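Local coordinates for cell wall surface anchor family protein (Streptococcus agalactiae serogroup V, PDB 3TVY), which probably serves as the adhesive tip pilin of Group B Streptococcus pili, this piece being its metal-binding N3 domain with a von Willebrand factor A fold, at residues A[32-37]-A[125-130]; A[317-322]-A[345-350]. All blocks are in the same frame, centred on the assembly; numbering follows the deposited sequence.

Contact 1: A[32-37]-A[125-130]; sequences QRALKA and PKEAEH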
loop_
_atom_site.group_PDB
_atom_site.type_symbol
_atom_site.label_atom_id
_atom_site.label_comp_id
_atom_site.label_asym_id
_atom_site.label_seq_id
_atom_site.Cartn_x
_atom_site.Cartn_y
_atom_site.Cartn_z
ATOM N N GLN A 32 13.482 -16.195 -3.457
ATOM C CA GLN A 32 14.111 -15.052 -4.109
ATOM C C GLN A 32 13.107 -14.192 -4.902
ATOM O O GLN A 32 13.291 -13.944 -6.093
ATOM C CB GLN A 32 15.253 -15.539 -5.011
ATOM C CG GLN A 32 16.447 -16.097 -4.252
ATOM C CD GLN A 32 17.516 -16.552 -5.202
ATOM O OE1 GLN A 32 17.238 -17.375 -6.072
ATOM N NE2 GLN A 32 18.722 -15.996 -5.084
ATOM N N ARG A 33 12.051 -13.745 -4.219
ATOM C CA ARG A 33 10.992 -12.979 -4.859
ATOM C C ARG A 33 11.510 -11.668 -5.508
ATOM O O ARG A 33 11.254 -11.438 -6.688
ATOM C CB ARG A 33 9.873 -12.700 -3.863
ATOM C CG ARG A 33 9.144 -13.938 -3.380
ATOM C CD ARG A 33 7.959 -13.529 -2.553
ATOM N NE ARG A 33 7.066 -14.659 -2.274
ATOM C CZ ARG A 33 6.061 -14.607 -1.410
ATOM N NH1 ARG A 33 5.815 -13.490 -0.741
ATOM N NH2 ARG A 33 5.297 -15.673 -1.214
ATOM N N ALA A 34 12.237 -10.836 -4.759
ATOM C CA ALA A 34 12.772 -9.576 -5.294
ATOM C C ALA A 34 13.740 -9.771 -6.471
ATOM O O ALA A 34 13.690 -9.000 -7.434
ATOM C CB ALA A 34 13.450 -8.723 -4.187
ATOM N N LEU A 35 14.641 -10.747 -6.365
ATOM C CA LEU A 35 15.565 -11.072 -7.470
ATOM C C LEU A 35 14.797 -11.408 -8.743
ATOM O O LEU A 35 14.994 -10.762 -9.780
ATOM C CB LEU A 35 16.506 -12.241 -7.115
ATOM C CG LEU A 35 17.624 -12.606 -8.106
ATOM C CD1 LEU A 35 18.460 -11.376 -8.504
ATOM C CD2 LEU A 35 18.534 -13.695 -7.562
ATOM N N LYS A 36 13.915 -12.404 -8.624
ATOM C CA LYS A 36 13.169 -12.970 -9.737
ATOM C C LYS A 36 12.170 -11.991 -10.317
ATOM O O LYS A 36 12.045 -11.882 -11.546
ATOM C CB LYS A 36 12.458 -14.263 -9.329
ATOM C CG LYS A 36 13.399 -15.451 -8.937
ATOM C CD LYS A 36 14.500 -15.602 -9.942
ATOM C CE LYS A 36 15.559 -16.599 -9.507
ATOM N NZ LYS A 36 15.141 -17.972 -9.789
ATOM N N ALA A 37 11.444 -11.298 -9.438
ATOM C CA ALA A 37 10.560 -10.193 -9.871
ATOM C C ALA A 37 11.342 -9.115 -10.623
ATOM O O ALA A 37 10.900 -8.653 -11.672
ATOM C CB ALA A 37 9.853 -9.569 -8.663
ATOM N N PRO A 125 14.919 -2.817 -8.463
ATOM C CA PRO A 125 15.434 -3.514 -7.273
ATOM C C PRO A 125 15.516 -5.022 -7.482
ATOM O O PRO A 125 14.644 -5.608 -8.138
ATOM C CB PRO A 125 14.393 -3.189 -6.183
ATOM C CG PRO A 125 13.157 -2.844 -6.903
ATOM C CD PRO A 125 13.598 -2.201 -8.218
ATOM N N LYS A 126 16.548 -5.634 -6.901
ATOM C CA LYS A 126 16.713 -7.087 -6.910
ATOM C C LYS A 126 16.683 -7.677 -5.501
ATOM O O LYS A 126 16.908 -8.868 -5.314
ATOM C CB LYS A 126 18.045 -7.462 -7.570
ATOM C CG LYS A 126 17.983 -7.740 -9.083
ATOM C CD LYS A 126 17.752 -6.507 -9.906
ATOM C CE LYS A 126 17.331 -6.868 -11.321
ATOM N NZ LYS A 126 18.541 -7.240 -12.095
ATOM N N GLU A 127 16.423 -6.834 -4.512
ATOM C CA GLU A 127 16.389 -7.237 -3.115
ATOM C C GLU A 127 15.412 -6.304 -2.400
ATOM O O GLU A 127 15.144 -5.211 -2.897
ATOM C CB GLU A 127 17.791 -7.141 -2.479
ATOM C CG GLU A 127 17.850 -7.548 -1.002
ATOM C CD GLU A 127 17.360 -8.967 -0.768
ATOM O OE1 GLU A 127 18.230 -9.838 -0.586
ATOM O OE2 GLU A 127 16.114 -9.218 -0.782
ATOM N N ALA A 128 14.872 -6.751 -1.269
ATOM C CA ALA A 128 14.010 -5.914 -0.370
ATOM C C ALA A 128 14.674 -5.770 1.013
ATOM O O ALA A 128 15.672 -6.444 1.273
ATOM C CB ALA A 128 12.609 -6.527 -0.254
ATOM N N GLU A 129 14.169 -4.890 1.887
ATOM C CA GLU A 129 14.816 -4.700 3.218
ATOM C C GLU A 129 14.772 -5.978 4.052
ATOM O O GLU A 129 13.857 -6.783 3.895
ATOM C CB GLU A 129 14.228 -3.514 4.009
ATOM C CG GLU A 129 14.334 -2.148 3.316
ATOM C CD GLU A 129 15.766 -1.733 2.961
ATOM O OE1 GLU A 129 16.737 -2.197 3.602
ATOM O OE2 GLU A 129 15.925 -0.921 2.038
ATOM N N HIS A 130 15.785 -6.156 4.908
ATOM C CA HIS A 130 15.919 -7.323 5.790
ATOM C C HIS A 130 15.644 -6.858 7.230
ATOM O O HIS A 130 16.002 -5.740 7.611
ATOM C CB HIS A 130 17.344 -7.908 5.661
ATOM C CG HIS A 130 17.547 -9.209 6.392
ATOM N ND1 HIS A 130 17.920 -10.371 5.751
ATOM C CD2 HIS A 130 17.453 -9.523 7.707
ATOM C CE1 HIS A 130 18.016 -11.353 6.633
ATOM N NE2 HIS A 130 17.741 -10.862 7.828
HETATM O O HOH W 1 12.315 -6.691 -7.209
#
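The flat peptide joining Lys-126 to Glu-127 carries the methyl group of Ala-34 on one face, with Ala-34 CB 3.5 Å from Glu-127 CA. On the same side, Leu-35 N stands above Lys-126 O at 3.1 Å, at an angle too poor for a hydrogen bond. The other flat group is the Glu-127 carboxylate, whose OE2 turns its anti lone pair back to Ala-128 N (2.8 Å, 155°) and also accepts from the backbone N of Asn-25. Beside the peptide, Leu-35 slants across the stem of the Lys-126 side chain: CG is anti to the backbone N (chi1 -174°), which brings CD1 to 3.7 Å from Lys-126 CG. Lys-126 bends at chi2 (71°), and its NZ makes a salt bridge with Glu-42.

In this Rossmann-like von Willebrand A domain, the loop with the magnesium ligands Ser-20 and Ser-22 leads through the short helix 27-30 to helix 33-49, and the 125-130 loop lies against its first turn. The side chain of Ala-128 is about 8 Å from the bound magnesium ion, and Arg-33 makes a salt bridge to the metal ligand Asp-173. Both Ala-34 O and Pro-125 O converge on one water, 2.7 Å from each.

Contact 2: A[317-322]-A[345-350]; sequences GYDIFT and ISSKTE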
loop_
_atom_site.group_PDB
_atom_site.type_symbol
_atom_site.label_atom_id
_atom_site.label_comp_id
_atom_site.label_asym_id
_atom_site.label_seq_id
_atom_site.Cartn_x
_atom_site.Cartn_y
_atom_site.Cartn_z
ATOM N N GLY A 317 -9.785 3.238 -19.848
ATOM C CA GLY A 317 -9.494 2.241 -20.879
ATOM C C GLY A 317 -8.122 1.558 -20.942
ATOM O O GLY A 317 -7.813 0.894 -21.950
ATOM N N TYR A 318 -7.282 1.689 -19.919
ATOM C CA TYR A 318 -5.961 1.048 -20.008
ATOM C C TYR A 318 -6.051 -0.478 -19.981
ATOM O O TYR A 318 -6.988 -1.037 -19.384
ATOM C CB TYR A 318 -5.025 1.442 -18.853
ATOM C CG TYR A 318 -4.934 2.882 -18.448
ATOM C CD1 TYR A 318 -5.078 3.918 -19.378
ATOM C CD2 TYR A 318 -4.638 3.207 -17.115
ATOM C CE1 TYR A 318 -4.968 5.252 -18.985
ATOM C CE2 TYR A 318 -4.528 4.516 -16.714
ATOM C CZ TYR A 318 -4.695 5.547 -17.656
ATOM O OH TYR A 318 -4.584 6.857 -17.268
ATOM N N ASP A 319 -5.060 -1.150 -20.566
ATOM C CA ASP A 319 -4.852 -2.570 -20.249
ATOM C C ASP A 319 -3.961 -2.711 -19.026
ATOM O O ASP A 319 -2.805 -2.271 -19.036
ATOM C CB ASP A 319 -4.226 -3.325 -21.423
ATOM C CG ASP A 319 -5.149 -3.376 -22.627
ATOM O OD1 ASP A 319 -6.127 -4.151 -22.591
ATOM O OD2 ASP A 319 -4.877 -2.643 -23.592
ATOM N N ILE A 320 -4.488 -3.371 -17.992
ATOM C CA ILE A 320 -3.798 -3.481 -16.701
ATOM C C ILE A 320 -3.691 -4.945 -16.332
ATOM O O ILE A 320 -4.698 -5.648 -16.193
ATOM C CB ILE A 320 -4.518 -2.674 -15.587
ATOM C CG1 ILE A 320 -4.738 -1.233 -16.024
ATOM C CG2 ILE A 320 -3.734 -2.700 -14.262
ATOM C CD1 ILE A 320 -5.724 -0.498 -15.161
ATOM N N PHE A 321 -2.447 -5.404 -16.185
ATOM C CA PHE A 321 -2.189 -6.809 -15.911
ATOM C C PHE A 321 -1.544 -6.912 -14.556
ATOM O O PHE A 321 -0.718 -6.079 -14.205
ATOM C CB PHE A 321 -1.249 -7.380 -16.986
ATOM C CG PHE A 321 -1.781 -7.251 -18.403
ATOM C CD1 PHE A 321 -2.820 -8.081 -18.853
ATOM C CD2 PHE A 321 -1.231 -6.328 -19.283
ATOM C CE1 PHE A 321 -3.318 -8.003 -20.169
ATOM C CE2 PHE A 321 -1.716 -6.230 -20.624
ATOM C CZ PHE A 321 -2.759 -7.070 -21.059
ATOM N N THR A 322 -1.903 -7.930 -13.791
ATOM C CA THR A 322 -1.364 -8.087 -12.441
ATOM C C THR A 322 -0.821 -9.493 -12.258
ATOM O O THR A 322 -1.544 -10.451 -12.476
ATOM C CB THR A 322 -2.490 -7.844 -11.376
ATOM O OG1 THR A 322 -3.090 -6.577 -11.621
ATOM C CG2 THR A 322 -1.924 -7.854 -9.946
ATOM N N ILE A 345 -8.355 -4.889 -9.239
ATOM C CA ILE A 345 -7.398 -3.852 -9.659
ATOM C C ILE A 345 -6.668 -4.168 -10.997
ATOM O O ILE A 345 -5.633 -3.561 -11.340
ATOM C CB ILE A 345 -6.399 -3.408 -8.524
ATOM C CG1 ILE A 345 -5.459 -4.544 -8.100
ATOM C CG2 ILE A 345 -7.172 -2.803 -7.327
ATOM C CD1 ILE A 345 -4.200 -4.100 -7.335
ATOM N N SER A 346 -7.245 -5.102 -11.730
ATOM C CA SER A 346 -6.799 -5.453 -13.067
ATOM C C SER A 346 -7.927 -5.035 -13.999
ATOM O O SER A 346 -9.081 -4.862 -13.554
ATOM C CB SER A 346 -6.498 -6.949 -13.155
ATOM O OG SER A 346 -5.644 -7.391 -12.093
ATOM N N SER A 347 -7.608 -4.855 -15.275
ATOM C CA SER A 347 -8.571 -4.275 -16.197
ATOM C C SER A 347 -9.610 -5.299 -16.671
ATOM O O SER A 347 -10.663 -4.922 -17.175
ATOM C CB SER A 347 -7.889 -3.532 -17.355
ATOM O OG SER A 347 -7.163 -4.377 -18.223
ATOM N N LYS A 348 -9.274 -6.579 -16.528
ATOM C CA LYS A 348 -10.221 -7.695 -16.673
ATOM C C LYS A 348 -9.885 -8.703 -15.581
ATOM O O LYS A 348 -8.750 -8.732 -15.065
ATOM C CB LYS A 348 -10.089 -8.418 -18.050
ATOM C CG LYS A 348 -10.335 -7.579 -19.324
ATOM C CD LYS A 348 -10.081 -8.413 -20.571
ATOM C CE LYS A 348 -10.413 -7.656 -21.851
ATOM N NZ LYS A 348 -9.359 -6.634 -22.068
ATOM N N THR A 349 -10.848 -9.562 -15.267
ATOM C CA THR A 349 -10.660 -10.612 -14.255
ATOM C C THR A 349 -9.557 -11.581 -14.655
ATOM O O THR A 349 -8.759 -12.002 -13.806
ATOM C CB THR A 349 -11.978 -11.400 -13.997
ATOM O OG1 THR A 349 -12.992 -10.484 -13.598
ATOM C CG2 THR A 349 -11.799 -12.392 -12.869
ATOM N N GLU A 350 -9.502 -11.919 -15.949
ATOM C CA GLU A 350 -8.470 -12.828 -16.443
ATOM C C GLU A 350 -7.082 -12.177 -16.501
ATOM O O GLU A 350 -6.118 -12.839 -16.809
ATOM C CB GLU A 350 -8.837 -13.454 -17.812
ATOM C CG GLU A 350 -8.904 -12.497 -18.981
ATOM C CD GLU A 350 -10.325 -11.963 -19.242
ATOM O OE1 GLU A 350 -10.688 -11.813 -20.437
ATOM O OE2 GLU A 350 -11.086 -11.708 -18.259
HETATM O O HOH W 2 -6.498 -6.788 -21.468
HETATM O O HOH W 3 -8.363 -4.323 -20.721
HETATM O O HOH W 4 -2.960 -3.891 -10.776
#
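Ser-347 meets Ile-320 where a beta-alpha-beta crossover of the von Willebrand A sheet comes back from its helix: strand 319-325 leads out, helix 335-344 follows, and the 345-350 loop crosses the strand before entering strand 352-355. Residues 318-322 and 345-348 run 107° apart, so the loop cuts across the strand and does not pair along it.

Two nearly straight hydrogen bonds hold the crossing. Ile-320 N donates to Ser-347 OG (2.9 Å, 172°), and Ser-347 N donates back to Ile-320 O at 3.2 Å, arriving 22° out of the carbonyl plane. The serine can use both its backbone and its hydroxyl because OG sits between its own N and carbonyl carbon (chi1 66°), folded toward the strand. Further along, the hydroxyls of Thr-322 and Ser-346 lie 2.7 Å apart, OG1 to OG, and Ser-346 OG is also hydrogen-bonded to Met-342 O in the preceding helix.

Van der Waals packing is modest. Ile-320 lays its CB against the Ser-347 backbone and brings CG2 to 3.6 Å from Ile-345 O, while Ile-345 itself packs on helix 145-159.

The charged pair, Asp-319 at the start of the strand and Lys-348, works through solvent. The two side chains run alongside each other in the same direction, OD1 and NZ 4.1 Å apart, too far for a direct salt bridge. Two waters join them, each donating to Asp-319 OD1 and accepting from Lys-348 NZ; one of the two also lies 2.8 Å from Ser-347 OG.

Overall arrangement
From the N terminus, the chain runs through strand 11-18, the magnesium-binding loop and helix 27-30 into helix 33-49, then through the sheet's outer strand 55-61 and the strands that follow, until residues 125-130 return to the start of that helix and contact 1 closes an 87-residue loop. Strand 165-172 then enters the centre of the parallel sheet. Contact 2 opens on the neighbouring strand 319-325 and closes after only 22 residues. The two loops are thus in series, neither nesting nor crossing. Their centres are 24 Å apart and their nearest atoms about 11 Å: contact 1 ties a helix to a loop near the metal site, contact 2 a strand to the connection into edge strand 352-355.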